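Local coordinates for protein phosphonate monoester hydrolase (Ruegeria pomeroyi, PDB 4UPK) that belongs to the sulfatase family of the alkaline phosphatase superfamily and assembles with three other protein chains, at residues A[117-122]-A[156-161]; A[207-212]-A[317-322]; A[220-225]-A[328-333]; A[278-283]-A[477-482]; A[409-414]-A[514-519]. All blocks are in the same frame, centred on the assembly; numbering follows the deposited sequence.

Contact 1. Residues A[117-122]-A[156-161]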
# COMPACT_ATOMS: atom_id res chain seq x y z
N GLU A 117 10.02 -14.66 1.66
CA GLU A 117 9.44 -15.99 1.83
C GLU A 117 9.98 -16.71 3.05
O GLU A 117 9.20 -17.37 3.74
CB GLU A 117 9.53 -16.82 0.53
CG GLU A 117 8.80 -16.23 -0.66
CD GLU A 117 7.47 -15.54 -0.41
OE1 GLU A 117 6.45 -16.25 -0.21
OE2 GLU A 117 7.44 -14.29 -0.42
N MET A 118 11.29 -16.55 3.37
CA MET A 118 11.92 -17.11 4.57
C MET A 118 11.39 -16.42 5.83
O MET A 118 11.31 -17.07 6.87
CB MET A 118 13.45 -17.05 4.52
CG MET A 118 14.08 -18.10 3.59
SD MET A 118 13.92 -19.81 4.15
CE MET A 118 15.28 -19.92 5.29
N ARG A 119 11.00 -15.13 5.74
CA ARG A 119 10.40 -14.37 6.85
C ARG A 119 9.04 -14.95 7.25
O ARG A 119 8.68 -14.94 8.44
CB ARG A 119 10.27 -12.89 6.51
CG ARG A 119 11.58 -12.13 6.66
CD ARG A 119 11.31 -10.66 6.86
NE ARG A 119 12.55 -9.92 7.10
CZ ARG A 119 12.71 -9.01 8.05
NH1 ARG A 119 11.72 -8.74 8.89
NH2 ARG A 119 13.86 -8.37 8.17
N LYS A 120 8.29 -15.47 6.24
CA LYS A 120 7.01 -16.16 6.42
C LYS A 120 7.21 -17.49 7.18
O LYS A 120 6.34 -17.90 7.95
CB LYS A 120 6.31 -16.41 5.08
CG LYS A 120 5.89 -15.14 4.34
CD LYS A 120 5.21 -15.48 3.02
CE LYS A 120 4.85 -14.25 2.24
NZ LYS A 120 4.38 -14.57 0.86
N ALA A 121 8.39 -18.12 7.02
CA ALA A 121 8.81 -19.35 7.70
C ALA A 121 9.41 -19.07 9.12
O ALA A 121 9.77 -20.01 9.83
CB ALA A 121 9.82 -20.11 6.83
N GLY A 122 9.46 -17.79 9.51
CA GLY A 122 9.92 -17.34 10.83
C GLY A 122 11.40 -17.03 10.93
O GLY A 122 11.91 -16.80 12.03
N GLY A 156 13.52 -7.42 2.90
CA GLY A 156 13.42 -8.65 3.67
C GLY A 156 14.73 -9.04 4.32
O GLY A 156 14.73 -9.65 5.38
N PHE A 157 15.87 -8.68 3.69
CA PHE A 157 17.19 -8.98 4.24
C PHE A 157 17.55 -8.06 5.37
O PHE A 157 17.34 -6.85 5.29
CB PHE A 157 18.29 -8.96 3.16
CG PHE A 157 18.44 -10.23 2.36
CD1 PHE A 157 19.10 -11.34 2.89
CD2 PHE A 157 17.92 -10.33 1.07
CE1 PHE A 157 19.22 -12.53 2.16
CE2 PHE A 157 18.05 -11.52 0.34
CZ PHE A 157 18.71 -12.61 0.89
N HIS A 158 18.07 -8.65 6.45
CA HIS A 158 18.50 -7.90 7.60
C HIS A 158 20.02 -7.86 7.51
O HIS A 158 20.71 -8.89 7.63
CB HIS A 158 18.00 -8.51 8.91
CG HIS A 158 18.14 -7.58 10.07
ND1 HIS A 158 17.08 -6.78 10.49
CD2 HIS A 158 19.21 -7.32 10.86
CE1 HIS A 158 17.52 -6.09 11.52
NE2 HIS A 158 18.80 -6.39 11.79
N GLU A 159 20.54 -6.67 7.21
CA GLU A 159 21.97 -6.47 7.03
C GLU A 159 22.72 -6.43 8.36
O GLU A 159 22.43 -5.59 9.20
CB GLU A 159 22.20 -5.20 6.21
CG GLU A 159 23.60 -5.08 5.65
CD GLU A 159 23.81 -3.75 4.98
OE1 GLU A 159 23.85 -2.73 5.70
OE2 GLU A 159 23.94 -3.71 3.74
N VAL A 160 23.66 -7.37 8.53
CA VAL A 160 24.54 -7.48 9.70
C VAL A 160 25.85 -6.71 9.40
O VAL A 160 26.28 -5.90 10.21
CB VAL A 160 24.78 -8.95 10.13
CG1 VAL A 160 25.45 -9.01 11.50
CG2 VAL A 160 23.48 -9.75 10.14
N THR A 161 26.45 -6.96 8.21
CA THR A 161 27.66 -6.31 7.72
C THR A 161 27.43 -5.87 6.29
O THR A 161 27.13 -6.72 5.43
CB THR A 161 28.88 -7.23 7.83
OG1 THR A 161 29.02 -7.66 9.18
CG2 THR A 161 30.20 -6.54 7.36

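Contact 2. Residues A[207-212]-A[317-322]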
# COMPACT_ATOMS: atom_id res chain seq x y z
N TYR A 207 47.12 -3.74 1.84
CA TYR A 207 46.71 -4.40 3.08
C TYR A 207 47.28 -5.82 3.20
O TYR A 207 47.44 -6.52 2.19
CB TYR A 207 45.16 -4.41 3.20
CG TYR A 207 44.45 -4.80 1.92
CD1 TYR A 207 44.23 -6.14 1.60
CD2 TYR A 207 44.01 -3.83 1.02
CE1 TYR A 207 43.59 -6.50 0.41
CE2 TYR A 207 43.41 -4.18 -0.19
CZ TYR A 207 43.19 -5.52 -0.49
OH TYR A 207 42.58 -5.86 -1.67
N ARG A 208 47.57 -6.23 4.43
CA ARG A 208 48.06 -7.59 4.73
C ARG A 208 46.86 -8.54 4.56
O ARG A 208 45.72 -8.07 4.58
CB ARG A 208 48.63 -7.69 6.16
CG ARG A 208 49.86 -6.82 6.36
CD ARG A 208 50.31 -6.74 7.81
NE ARG A 208 50.93 -7.98 8.25
CZ ARG A 208 50.80 -8.52 9.46
NH1 ARG A 208 50.07 -7.91 10.39
NH2 ARG A 208 51.38 -9.67 9.75
N ALA A 209 47.13 -9.85 4.37
CA ALA A 209 46.10 -10.88 4.20
C ALA A 209 45.05 -10.89 5.32
O ALA A 209 43.87 -10.99 5.02
CB ALA A 209 46.74 -12.26 4.07
N GLU A 210 45.48 -10.73 6.59
CA GLU A 210 44.56 -10.70 7.73
C GLU A 210 43.67 -9.45 7.75
O GLU A 210 42.70 -9.42 8.52
CB GLU A 210 45.32 -10.88 9.07
CG GLU A 210 46.46 -9.90 9.27
CD GLU A 210 47.83 -10.48 8.96
OE1 GLU A 210 48.15 -10.71 7.77
OE2 GLU A 210 48.60 -10.70 9.92
N ASP A 211 44.00 -8.43 6.92
CA ASP A 211 43.24 -7.18 6.83
C ASP A 211 42.47 -7.03 5.49
O ASP A 211 41.92 -5.96 5.22
CB ASP A 211 44.16 -5.98 7.09
CG ASP A 211 44.70 -5.96 8.51
OD1 ASP A 211 43.93 -6.28 9.44
OD2 ASP A 211 45.87 -5.60 8.68
N SER A 212 42.45 -8.10 4.68
CA SER A 212 41.82 -8.11 3.36
C SER A 212 40.29 -8.07 3.44
O SER A 212 39.72 -8.35 4.48
CB SER A 212 42.29 -9.32 2.55
OG SER A 212 41.49 -10.47 2.79
N ALA A 317 40.78 -16.57 -5.49
CA ALA A 317 39.89 -17.73 -5.34
C ALA A 317 40.45 -18.66 -4.23
O ALA A 317 39.68 -19.09 -3.37
CB ALA A 317 39.77 -18.48 -6.66
N THR A 318 41.77 -18.91 -4.20
CA THR A 318 42.41 -19.70 -3.14
C THR A 318 42.20 -19.00 -1.74
O THR A 318 41.86 -19.68 -0.79
CB THR A 318 43.87 -20.06 -3.54
OG1 THR A 318 43.80 -20.99 -4.62
CG2 THR A 318 44.70 -20.68 -2.39
N GLU A 319 42.34 -17.66 -1.66
CA GLU A 319 42.11 -16.94 -0.41
C GLU A 319 40.63 -17.03 0.02
O GLU A 319 40.36 -17.18 1.20
CB GLU A 319 42.60 -15.50 -0.50
CG GLU A 319 42.55 -14.77 0.86
CD GLU A 319 42.63 -13.26 0.76
OE1 GLU A 319 42.37 -12.72 -0.34
OE2 GLU A 319 42.97 -12.61 1.78
N VAL A 320 39.68 -17.01 -0.92
CA VAL A 320 38.25 -17.19 -0.61
C VAL A 320 38.06 -18.59 -0.01
O VAL A 320 37.39 -18.74 1.01
CB VAL A 320 37.35 -16.92 -1.86
CG1 VAL A 320 35.98 -17.58 -1.74
CG2 VAL A 320 37.24 -15.43 -2.13
N ASP A 321 38.68 -19.60 -0.66
CA ASP A 321 38.67 -20.98 -0.20
C ASP A 321 39.13 -21.12 1.25
O ASP A 321 38.43 -21.77 2.00
CB ASP A 321 39.51 -21.86 -1.11
CG ASP A 321 39.27 -23.32 -0.82
OD1 ASP A 321 38.32 -23.88 -1.38
OD2 ASP A 321 39.98 -23.88 0.05
N THR A 322 40.31 -20.56 1.64
CA THR A 322 40.86 -20.64 3.02
C THR A 322 39.87 -20.10 4.05
O THR A 322 39.69 -20.71 5.09
CB THR A 322 42.21 -19.88 3.12
OG1 THR A 322 43.11 -20.31 2.09
CG2 THR A 322 42.88 -20.03 4.48
O HOH W 1 43.59 -13.72 4.25

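Contact 3. Residues A[220-225]-A[328-333]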
# COMPACT_ATOMS: atom_id res chain seq x y z
N GLN A 220 33.66 -10.82 10.27
CA GLN A 220 32.35 -10.25 10.63
C GLN A 220 31.27 -11.32 10.81
O GLN A 220 30.49 -11.24 11.75
CB GLN A 220 31.92 -9.14 9.65
CG GLN A 220 32.82 -7.88 9.66
CD GLN A 220 33.39 -7.52 11.01
OE1 GLN A 220 34.57 -7.76 11.30
NE2 GLN A 220 32.57 -6.95 11.87
N PHE A 221 31.28 -12.34 9.93
CA PHE A 221 30.41 -13.53 10.03
C PHE A 221 30.69 -14.26 11.36
O PHE A 221 29.76 -14.54 12.12
CB PHE A 221 30.68 -14.48 8.84
CG PHE A 221 29.90 -15.77 8.86
CD1 PHE A 221 28.64 -15.85 8.28
CD2 PHE A 221 30.44 -16.91 9.46
CE1 PHE A 221 27.92 -17.06 8.29
CE2 PHE A 221 29.71 -18.11 9.50
CZ PHE A 221 28.46 -18.18 8.91
N LEU A 222 31.97 -14.55 11.64
CA LEU A 222 32.40 -15.24 12.86
C LEU A 222 32.26 -14.40 14.16
O LEU A 222 32.16 -14.98 15.25
CB LEU A 222 33.81 -15.81 12.72
CG LEU A 222 34.00 -16.85 11.60
CD1 LEU A 222 35.48 -17.07 11.32
CD2 LEU A 222 33.33 -18.16 11.95
N ALA A 223 32.20 -13.07 14.03
CA ALA A 223 32.01 -12.16 15.18
C ALA A 223 30.51 -12.06 15.52
O ALA A 223 30.16 -11.57 16.59
CB ALA A 223 32.56 -10.77 14.85
N ASN A 224 29.63 -12.49 14.59
CA ASN A 224 28.19 -12.36 14.75
C ASN A 224 27.38 -13.64 14.84
O ASN A 224 26.30 -13.63 15.44
CB ASN A 224 27.63 -11.44 13.67
CG ASN A 224 27.97 -9.99 13.88
OD1 ASN A 224 27.36 -9.30 14.70
ND2 ASN A 224 28.91 -9.50 13.11
N MET A 225 27.89 -14.73 14.26
CA MET A 225 27.18 -16.02 14.29
C MET A 225 27.12 -16.79 15.61
O MET A 225 26.09 -17.41 15.83
CB MET A 225 27.52 -16.92 13.09
CG MET A 225 27.00 -16.37 11.75
SD MET A 225 25.19 -16.26 11.59
CE MET A 225 24.96 -14.62 11.98
N ILE A 328 33.08 -23.35 7.63
CA ILE A 328 32.77 -24.77 7.80
C ILE A 328 33.22 -25.24 9.18
O ILE A 328 32.43 -25.88 9.86
CB ILE A 328 33.37 -25.66 6.64
CG1 ILE A 328 32.82 -25.27 5.23
CG2 ILE A 328 33.23 -27.17 6.93
CD1 ILE A 328 31.23 -25.30 5.05
N ALA A 329 34.48 -24.92 9.60
CA ALA A 329 35.05 -25.28 10.90
C ALA A 329 34.18 -24.78 12.05
O ALA A 329 33.98 -25.53 13.00
CB ALA A 329 36.48 -24.74 11.05
N HIS A 330 33.62 -23.56 11.93
CA HIS A 330 32.70 -22.99 12.92
C HIS A 330 31.45 -23.86 13.08
O HIS A 330 30.99 -24.05 14.21
CB HIS A 330 32.27 -21.56 12.50
CG HIS A 330 31.20 -20.98 13.37
ND1 HIS A 330 31.46 -20.57 14.67
CD2 HIS A 330 29.88 -20.81 13.12
CE1 HIS A 330 30.31 -20.15 15.16
NE2 HIS A 330 29.32 -20.27 14.26
N LEU A 331 30.87 -24.34 11.96
CA LEU A 331 29.66 -25.17 11.97
C LEU A 331 29.93 -26.52 12.65
O LEU A 331 29.10 -26.97 13.44
CB LEU A 331 29.12 -25.40 10.55
CG LEU A 331 28.57 -24.20 9.77
CD1 LEU A 331 28.10 -24.64 8.43
CD2 LEU A 331 27.44 -23.49 10.50
N LYS A 332 31.09 -27.14 12.35
CA LYS A 332 31.53 -28.41 12.93
C LYS A 332 31.77 -28.26 14.43
O LYS A 332 31.30 -29.10 15.21
CB LYS A 332 32.79 -28.93 12.23
CG LYS A 332 32.61 -29.14 10.72
CD LYS A 332 33.15 -30.46 10.25
CE LYS A 332 32.91 -30.67 8.79
NZ LYS A 332 33.31 -32.03 8.37
N GLU A 333 32.48 -27.20 14.84
CA GLU A 333 32.82 -26.87 16.22
C GLU A 333 31.60 -26.66 17.09
O GLU A 333 31.64 -27.01 18.26
CB GLU A 333 33.70 -25.61 16.26
CG GLU A 333 35.19 -25.89 16.07
CD GLU A 333 35.99 -24.80 15.37
OE1 GLU A 333 35.59 -23.62 15.41
OE2 GLU A 333 37.05 -25.15 14.79
O HOH W 2 26.75 -20.24 14.97

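Contact 4. Residues A[278-283]-A[477-482]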
# COMPACT_ATOMS: atom_id res chain seq x y z
N PRO A 278 29.24 -10.16 -35.55
CA PRO A 278 29.54 -8.75 -35.24
C PRO A 278 29.39 -8.32 -33.78
O PRO A 278 29.99 -7.32 -33.40
CB PRO A 278 28.56 -7.99 -36.13
CG PRO A 278 28.25 -8.91 -37.23
CD PRO A 278 28.21 -10.25 -36.60
N PHE A 279 28.57 -9.03 -32.97
CA PHE A 279 28.31 -8.81 -31.53
C PHE A 279 29.62 -8.75 -30.72
O PHE A 279 29.69 -8.02 -29.72
CB PHE A 279 27.42 -9.96 -30.98
CG PHE A 279 27.37 -10.10 -29.47
CD1 PHE A 279 28.30 -10.87 -28.79
CD2 PHE A 279 26.42 -9.41 -28.72
CE1 PHE A 279 28.29 -10.95 -27.39
CE2 PHE A 279 26.41 -9.49 -27.32
CZ PHE A 279 27.33 -10.27 -26.67
N PHE A 280 30.63 -9.56 -31.13
CA PHE A 280 31.94 -9.72 -30.49
C PHE A 280 32.90 -8.57 -30.67
O PHE A 280 33.89 -8.48 -29.94
CB PHE A 280 32.56 -11.08 -30.84
CG PHE A 280 31.73 -12.24 -30.36
CD1 PHE A 280 31.48 -12.43 -29.01
CD2 PHE A 280 31.16 -13.12 -31.27
CE1 PHE A 280 30.68 -13.48 -28.57
CE2 PHE A 280 30.40 -14.20 -30.83
CZ PHE A 280 30.14 -14.36 -29.49
N GLY A 281 32.59 -7.69 -31.63
CA GLY A 281 33.31 -6.44 -31.87
C GLY A 281 33.16 -5.62 -30.61
O GLY A 281 34.12 -5.53 -29.83
N PRO A 282 31.93 -5.13 -30.30
CA PRO A 282 31.71 -4.39 -29.04
C PRO A 282 31.97 -5.22 -27.77
O PRO A 282 32.41 -4.66 -26.78
CB PRO A 282 30.24 -3.98 -29.14
CG PRO A 282 29.94 -3.95 -30.62
CD PRO A 282 30.69 -5.14 -31.12
N ALA A 283 31.71 -6.55 -27.82
CA ALA A 283 31.92 -7.47 -26.71
C ALA A 283 33.39 -7.66 -26.33
O ALA A 283 33.68 -7.73 -25.14
CB ALA A 283 31.23 -8.80 -26.99
N PRO A 477 21.85 -11.33 -36.75
CA PRO A 477 21.57 -12.76 -36.99
C PRO A 477 21.85 -13.69 -35.80
O PRO A 477 22.65 -13.37 -34.92
CB PRO A 477 22.46 -13.10 -38.21
CG PRO A 477 23.54 -12.10 -38.20
CD PRO A 477 22.93 -10.84 -37.65
N PRO A 478 21.20 -14.89 -35.77
CA PRO A 478 21.49 -15.83 -34.68
C PRO A 478 22.91 -16.40 -34.72
O PRO A 478 23.63 -16.26 -35.71
CB PRO A 478 20.46 -16.95 -34.91
CG PRO A 478 20.10 -16.87 -36.33
CD PRO A 478 20.19 -15.43 -36.71
N MET A 479 23.31 -17.04 -33.61
CA MET A 479 24.55 -17.77 -33.52
C MET A 479 24.18 -19.22 -33.29
O MET A 479 23.18 -19.51 -32.64
CB MET A 479 25.47 -17.28 -32.37
CG MET A 479 25.69 -15.80 -32.33
SD MET A 479 27.03 -15.38 -31.23
CE MET A 479 26.70 -13.67 -30.91
N LEU A 480 24.95 -20.12 -33.84
CA LEU A 480 24.73 -21.54 -33.63
C LEU A 480 26.08 -22.24 -33.45
O LEU A 480 26.92 -22.17 -34.33
CB LEU A 480 23.90 -22.17 -34.74
CG LEU A 480 23.47 -23.62 -34.49
CD1 LEU A 480 22.45 -23.71 -33.38
CD2 LEU A 480 22.95 -24.25 -35.78
N PHE A 481 26.28 -22.88 -32.28
CA PHE A 481 27.50 -23.60 -31.93
C PHE A 481 27.19 -25.08 -31.76
O PHE A 481 26.37 -25.45 -30.93
CB PHE A 481 28.16 -22.99 -30.67
CG PHE A 481 28.30 -21.48 -30.71
CD1 PHE A 481 29.12 -20.87 -31.65
CD2 PHE A 481 27.64 -20.67 -29.79
CE1 PHE A 481 29.25 -19.47 -31.70
CE2 PHE A 481 27.78 -19.28 -29.83
CZ PHE A 481 28.59 -18.69 -30.78
N ASP A 482 27.83 -25.93 -32.57
CA ASP A 482 27.69 -27.37 -32.54
C ASP A 482 28.79 -27.99 -31.64
O ASP A 482 29.98 -27.92 -31.99
CB ASP A 482 27.76 -27.92 -33.98
CG ASP A 482 27.60 -29.43 -34.15
OD1 ASP A 482 27.30 -30.13 -33.13
OD2 ASP A 482 27.80 -29.92 -35.28

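Contact 5. Residues A[409-414]-A[514-519]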
# COMPACT_ATOMS: atom_id res chain seq x y z
N ALA A 409 5.09 -17.35 -8.93
CA ALA A 409 5.98 -16.42 -9.65
C ALA A 409 7.37 -17.04 -9.93
O ALA A 409 8.02 -16.68 -10.91
CB ALA A 409 6.14 -15.14 -8.85
N VAL A 410 7.81 -17.98 -9.08
CA VAL A 410 9.10 -18.66 -9.20
C VAL A 410 9.12 -19.60 -10.41
O VAL A 410 8.35 -20.58 -10.48
CB VAL A 410 9.53 -19.33 -7.86
CG1 VAL A 410 10.78 -20.19 -8.01
CG2 VAL A 410 9.73 -18.29 -6.76
N ASP A 411 10.00 -19.29 -11.37
CA ASP A 411 10.22 -20.06 -12.60
C ASP A 411 11.07 -21.30 -12.36
O ASP A 411 10.94 -22.28 -13.10
CB ASP A 411 10.89 -19.19 -13.67
CG ASP A 411 10.05 -18.03 -14.18
OD1 ASP A 411 8.86 -18.25 -14.49
OD2 ASP A 411 10.59 -16.92 -14.30
N GLY A 412 11.96 -21.23 -11.36
CA GLY A 412 12.86 -22.31 -10.98
C GLY A 412 12.16 -23.47 -10.31
O GLY A 412 11.04 -23.33 -9.82
N ARG A 413 12.83 -24.62 -10.29
CA ARG A 413 12.33 -25.85 -9.70
C ARG A 413 13.31 -26.37 -8.66
O ARG A 413 14.53 -26.29 -8.85
CB ARG A 413 12.08 -26.91 -10.79
CG ARG A 413 10.91 -26.57 -11.72
CD ARG A 413 10.69 -27.63 -12.78
NE ARG A 413 10.37 -28.95 -12.21
CZ ARG A 413 10.26 -30.06 -12.93
NH1 ARG A 413 10.42 -30.03 -14.25
NH2 ARG A 413 10.01 -31.22 -12.34
N SER A 414 12.78 -26.89 -7.55
CA SER A 414 13.56 -27.45 -6.45
C SER A 414 14.53 -28.54 -6.91
O SER A 414 14.15 -29.44 -7.67
CB SER A 414 12.63 -28.00 -5.37
OG SER A 414 13.35 -28.53 -4.27
N MET A 514 7.19 -18.61 -24.17
CA MET A 514 5.72 -18.79 -24.07
C MET A 514 5.33 -19.64 -22.87
O MET A 514 4.28 -19.39 -22.28
CB MET A 514 5.14 -19.39 -25.36
CG MET A 514 5.35 -18.51 -26.59
SD MET A 514 4.72 -19.25 -28.11
CE MET A 514 2.96 -18.92 -27.95
N ARG A 515 6.18 -20.63 -22.49
CA ARG A 515 5.92 -21.51 -21.34
C ARG A 515 6.33 -20.90 -20.00
O ARG A 515 5.93 -21.40 -18.94
CB ARG A 515 6.59 -22.87 -21.50
CG ARG A 515 5.90 -23.79 -22.50
CD ARG A 515 6.88 -24.89 -22.86
NE ARG A 515 6.32 -25.82 -23.84
CZ ARG A 515 7.02 -26.75 -24.47
NH1 ARG A 515 8.32 -26.88 -24.25
NH2 ARG A 515 6.42 -27.57 -25.33
N ASN A 516 7.13 -19.84 -20.04
CA ASN A 516 7.62 -19.18 -18.83
C ASN A 516 7.33 -17.68 -18.81
O ASN A 516 8.23 -16.88 -18.56
CB ASN A 516 9.12 -19.50 -18.56
CG ASN A 516 9.42 -20.97 -18.44
OD1 ASN A 516 9.32 -21.58 -17.36
ND2 ASN A 516 9.70 -21.60 -19.57
N MET A 517 6.04 -17.31 -19.04
CA MET A 517 5.59 -15.92 -18.92
C MET A 517 5.28 -15.69 -17.44
O MET A 517 5.27 -16.66 -16.68
CB MET A 517 4.36 -15.65 -19.79
CG MET A 517 4.70 -15.38 -21.22
SD MET A 517 3.22 -14.96 -22.15
CE MET A 517 2.66 -16.55 -22.59
N ASP A 518 5.07 -14.42 -17.02
CA ASP A 518 4.81 -14.08 -15.61
C ASP A 518 3.67 -14.88 -14.95
O ASP A 518 2.51 -14.69 -15.30
CB ASP A 518 4.62 -12.56 -15.43
CG ASP A 518 4.88 -12.05 -14.02
OD1 ASP A 518 4.65 -12.81 -13.06
OD2 ASP A 518 5.28 -10.88 -13.89
N HIS A 519 4.02 -15.77 -13.99
CA HIS A 519 3.05 -16.63 -13.27
C HIS A 519 2.54 -16.09 -11.91
O HIS A 519 1.88 -16.84 -11.18
CB HIS A 519 3.64 -18.05 -13.08
CG HIS A 519 3.50 -18.94 -14.26
ND1 HIS A 519 4.22 -18.71 -15.43
CD2 HIS A 519 2.79 -20.08 -14.41
CE1 HIS A 519 3.92 -19.71 -16.24
NE2 HIS A 519 3.03 -20.54 -15.68
O HOH W 3 6.84 -16.21 -13.55

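Contact 1. Residues A[117-122]-A[156-161]
The guanidinium group of Arg119 takes the carbonyl oxygen of Gly156 at its edge, only 11° out of plane, while CB of His158 approaches the same group obliquely. Arg119 NH2 in turn sits at the edge of the His158 imidazole, near the ring plane. The main bond runs from Arg119 NE to Gly156 O at 2.8 Å and 154°, and it reaches the oxygen in the carbonyl plane, on a lone pair. Arg119 NH2 adds a weak second bond to Gly156 O at 3.2 Å, and two N-H groups on one acceptor restrain the rotation of the guanidinium. The span is bridged because the side chain stays extended from CG to NE. The polar contacts continue into the second subunit: Arg119 NH1 forms a salt bridge with Asp144 of that subunit, and His158 NE2 is hydrogen-bonded to its Glu159. Helix 114-120, closed by a Schellman motif at Gly122, lays Met118 against helix 394-402. Arg119 leaves its last turn, touches Pro125 of strand 125-127 and reaches the chain entering strand 158-162, the parallel neighbour of 125-127 in the large mixed sheet.

Contact 2. Residues A[207-212]-A[317-322]
Ser212, the N-cap residue of helix 213-224, turns its hydroxyl to the carboxylate of Glu319 on the long helix 303-333. Direct hydrogen bonding comes first: Ser212 OG donates to Glu319 OE2 at 2.8 Å while accepting from the backbone N of Ala215 in the first turn of its own helix. The hydroxyl is thus engaged both as cap and as donor: OG, set between the backbone N and the carbonyl carbon (chi1 88°), meets both Ala215 N and Glu319 OE2. Glu319 reaches across with CG opposite its backbone N (chi1 -172°) and the chain extended beyond it. A second kind of link is through water. One molecule donates to Glu319 OE2 at 2.8 Å and, weakly, to Ala209 O at 2.9 Å; that carbonyl also accepts from Ser212 N, just past the 3-10 segment 209-211. Two donors therefore grip OE2 of a buried carboxylate, and the nearby start of helix 213-224 would probably help to stabilise its negative charge. Van der Waals packing is slight across the pair of segments, with Pro249, Tyr252 and Thr214 touching Glu319 from elsewhere. In the direct bond, Ser212 OG meets Glu319 OE2 from above the carboxylate plane, 42° out of it.

Contact 3. Residues A[220-225]-A[328-333]
Leu222 and His330 bring their helices closest, with 7.8 Å between the CA atoms, where the C-terminal turns of helices 213-224 and 303-333 come together. Their side chains run antiparallel alongside one another, and the CD2 branch of Leu222 rests 3.6 Å from His330 CB and near the root of the imidazole. With CG of His330 opposite its backbone N (chi1 173°), the ring extends across to the end of helix 213-224. There His330 NE2 lies 4.0 Å from Met225 CB. Both helices belong to the alpha/beta architecture of the alkaline phosphatase superfamily, and Phe221 is packed on Ala235 and Leu237 of strand 234-239 in the large sheet. Met225 CG, beside the backbone N (chi1 -68°), lies 3.6 Å above the Phe221 ring plane, over its centre, and the chain bends beyond it. A water lies in the plane of the imidazole at its edge, 2.7 Å from His330 NE2, and donates a weak bond of 3.0 Å to Met225 O. Within helix 213-224, Asn224 ND2 folds back onto Gln220 O at 2.7 Å. Leu222 O accepts a hydrogen bond from Asn177 of the second subunit.

Contact 4. Residues A[278-283]-A[477-482]
Met479 and Phe280 form a Met-aromatic contact in the buried seam between the start of helix 280-286 and strand 479-482, an edge strand, within this chain, of the four-stranded antiparallel sheet. Met479 SD stands 4.6 Å from the centroid of the Phe280 ring and approaches obliquely, 63° off the ring normal. Its closest ring atom is Phe280 CE2, at 3.6 Å. The two side chains reach toward one another, and the methionine extends beyond CG to carry its terminal methyl into the angle between two phenylalanines. Met479 CE lies 3.8 Å from Phe279 CB and nearly as close to the adjoining ring atoms, its chain running roughly perpendicular to Phe279. The aromatic pair is itself ordered: Phe279 CD1 lies 3.5 Å above the Phe280 ring plane, toward the rim, while Phe280 CE1 sits in plane at the edge of the Phe279 ring. Trp446 stacks on Phe279, and Phe280 meets the ring of Tyr364. His277 hydrogen-bonds Pro477 O, but no hydrogen bond joins the two segments, and their direct contact rests mainly on dispersion between the thioether and phenylalanine carbons, less exacting in angle than hydrogen bonding.

Contact 5. Residues A[409-414]-A[514-519]
Asp411 and Asn516 stand beside each other without bonding: Asn516 projects toward the loop 409-414, and Asp411 brings its carboxylate round so that OD1 comes 4.3 Å from Asn516 CB. Their strongest polar partners lie elsewhere. Asn97 ND2 bonds both Asp411 OD2 and Asn516 O, bridging the two segments; Asp411 OD2 also accepts from Tyr94 N, Asp411 OD1 forms a salt bridge with Arg536, and Asn516 ND2 turns back to His512 O in the last turn of helix 499-515. The CB of His519 points to the loop, yet the imidazole turns back to its own segment. His519 ND1 donates to Met517 O at 2.6 Å and 147°, with the oxygen tilted 17° from the ring plane. The backbone N of His519 faces the loop, and a single water fills the step between them. This water accepts from His519 N at 2.9 Å and donates to Ala409 O at 2.9 Å and to Asp411 OD1 at 3.0 Å, binding the segments where no direct hydrogen bond does. Beyond, His519 NE2 bonds to Ser455 and Asp518 forms a salt bridge with Arg108, both of the third subunit. The arrangement is a water-bridged packing of two irregular loops, in which the chain leaving helix 499-515 lies against the body of the subunit on its way to the hairpin 524-533.

From the N terminus, contact 1 closes first, over a span of some 34 residues that includes strand 125-127, and joins helix 114-120 to the entry of strand 158-162. Contacts 2 and 3 follow and cross, since both run from the neighbourhood of helix 213-224 to helix 303-333; their centres are about 17 Å apart. Contact 3 also touches contact 1, through Gln220 on Thr161 and Asn224 on Val160, and both reach the second subunit. Contact 4 opens inside the spans of contacts 2 and 3 and closes far later, crossing both and tying helix 280-286 to the four-stranded sheet. Contact 5 crosses contact 4 and binds the C-terminal region to the loop before helix 416-419. None is nested.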